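Local atomic coordinates of beta-d-glucoside glucohydrolase (Hypocrea jecorina, PDB entry 3ZZ1), a protein that probably hydrolyses terminal, non-reducing beta-D-glucosyl residues to release beta-D-glucose, as a family 3 glycoside hydrolase linked to cellulose degradation. Residues V619-S624 / G665-N670. Residues are numbered along the deposited sequence; the frame is centred on the assembly and turned at random.
Sequences VDIANS and GTATFN
Val-619 faces Ala-667, and Ile-621 faces Gly-665, as hydrogen-bonded pairs of two antiparallel strands. The Val-619 pair is joined by Val-619 N to Ala-667 O (3.1 Å) and by Ala-667 N to Val-619 O (2.9 Å). Both bonds are close to straight at the hydrogen. The Ile-621 pair is joined by Ile-621 N to Gly-665 O (2.9 Å) and by Gly-665 N to Ile-621 O (2.8 Å). This last bond is more bent, 148° at the hydrogen, and its donor is tilted from the carbonyl plane.

The tight side carries Val-619, Ile-621, Ala-667 and Phe-669. The Ala-667 methyl is touched by two branches. Ile-621 CD1 lies 3.6 Å from Ala-667 CB, and Val-619 CG2 lies 3.7 Å from it. With CG1 anti to the carbonyl carbon (chi1 -77°), Val-619 CG2 falls between the backbone N and the carbonyl carbon. From there it also meets Phe-669 CE2 at 3.8 Å, approaching the ring obliquely. Strands 629-638 and 650-659 cover this side: Ile-621 and Phe-669 touch Ala-633, and Ala-667 and Phe-669 touch Ala-655.

The other face is looser and more open to solvent. Here Asp-620 and Thr-666 form a non-hydrogen-bonded pair. Asp-620 OD1 stays 4.2 Å from Thr-666 OG1, too far for a hydrogen bond. Strand 613-623 is the middle strand of its three-stranded sheet; Asp-620 makes backbone hydrogen bonds with Ser-585 on the neighbouring strand 582-591. An apolar face turned to a second antiparallel sheet and a polar face turned outward are characteristic of a beta sandwich, consistent with the fibronectin type III-like domain of this enzyme.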
# COMPACT_ATOMS: atom_id res chain seq x y z
N VAL A 619 -8.50 -25.18 5.56
CA VAL A 619 -9.78 -25.16 6.28
C VAL A 619 -10.93 -25.15 5.27
O VAL A 619 -10.75 -24.71 4.14
CB VAL A 619 -9.96 -23.92 7.21
CG1 VAL A 619 -9.17 -24.08 8.49
CG2 VAL A 619 -9.60 -22.61 6.49
N ASP A 620 -12.09 -25.64 5.70
CA ASP A 620 -13.31 -25.55 4.91
C ASP A 620 -14.12 -24.36 5.38
O ASP A 620 -14.18 -24.07 6.58
CB ASP A 620 -14.14 -26.82 5.04
CG ASP A 620 -13.50 -28.01 4.36
OD1 ASP A 620 -12.52 -27.81 3.60
OD2 ASP A 620 -13.97 -29.15 4.58
N ILE A 621 -14.72 -23.65 4.43
CA ILE A 621 -15.59 -22.53 4.76
C ILE A 621 -16.93 -22.72 4.06
O ILE A 621 -16.98 -22.89 2.84
CB ILE A 621 -14.98 -21.17 4.36
CG1 ILE A 621 -13.58 -21.02 4.98
CG2 ILE A 621 -15.88 -20.02 4.80
CD1 ILE A 621 -12.69 -20.11 4.21
N ALA A 622 -18.01 -22.70 4.85
CA ALA A 622 -19.36 -22.80 4.33
C ALA A 622 -20.16 -21.55 4.65
O ALA A 622 -20.02 -20.98 5.75
CB ALA A 622 -20.07 -24.04 4.90
N ASN A 623 -20.96 -21.10 3.69
CA ASN A 623 -21.91 -20.01 3.91
C ASN A 623 -23.15 -20.59 4.57
O ASN A 623 -23.96 -21.26 3.93
CB ASN A 623 -22.24 -19.32 2.58
CG ASN A 623 -23.29 -18.21 2.71
OD1 ASN A 623 -23.97 -18.08 3.74
ND2 ASN A 623 -23.43 -17.42 1.66
N SER A 624 -23.29 -20.33 5.87
CA SER A 624 -24.40 -20.87 6.67
C SER A 624 -25.58 -19.91 6.78
O SER A 624 -26.59 -20.24 7.40
CB SER A 624 -23.91 -21.26 8.06
OG SER A 624 -23.35 -20.14 8.73
N GLY A 665 -16.35 -24.31 0.49
CA GLY A 665 -15.12 -24.11 -0.27
C GLY A 665 -13.86 -24.32 0.54
O GLY A 665 -13.87 -24.23 1.77
N THR A 666 -12.76 -24.58 -0.16
CA THR A 666 -11.47 -24.83 0.47
C THR A 666 -10.62 -23.56 0.52
O THR A 666 -10.39 -22.93 -0.50
CB THR A 666 -10.68 -25.91 -0.29
OG1 THR A 666 -11.45 -27.12 -0.36
CG2 THR A 666 -9.34 -26.19 0.40
N ALA A 667 -10.16 -23.22 1.72
CA ALA A 667 -9.16 -22.17 1.88
C ALA A 667 -7.80 -22.81 2.14
O ALA A 667 -7.63 -23.55 3.10
CB ALA A 667 -9.54 -21.24 3.02
N THR A 668 -6.85 -22.53 1.25
CA THR A 668 -5.52 -23.12 1.32
C THR A 668 -4.48 -22.04 1.63
O THR A 668 -4.34 -21.07 0.88
CB THR A 668 -5.16 -23.81 -0.02
OG1 THR A 668 -6.08 -24.89 -0.25
CG2 THR A 668 -3.73 -24.37 0.00
N PHE A 669 -3.76 -22.22 2.73
CA PHE A 669 -2.67 -21.32 3.08
C PHE A 669 -1.33 -22.02 2.89
O PHE A 669 -1.00 -22.95 3.63
CB PHE A 669 -2.81 -20.82 4.53
CG PHE A 669 -4.20 -20.37 4.89
CD1 PHE A 669 -4.69 -19.14 4.43
CD2 PHE A 669 -5.02 -21.17 5.68
CE1 PHE A 669 -5.98 -18.73 4.77
CE2 PHE A 669 -6.31 -20.76 6.01
CZ PHE A 669 -6.79 -19.54 5.56
N ASN A 670 -0.58 -21.58 1.89
CA ASN A 670 0.76 -22.09 1.65
C ASN A 670 1.79 -21.35 2.48
O ASN A 670 1.87 -20.11 2.44
CB ASN A 670 1.10 -22.02 0.16
CG ASN A 670 0.23 -22.94 -0.68
OD1 ASN A 670 -0.08 -24.06 -0.26
ND2 ASN A 670 -0.18 -22.47 -1.86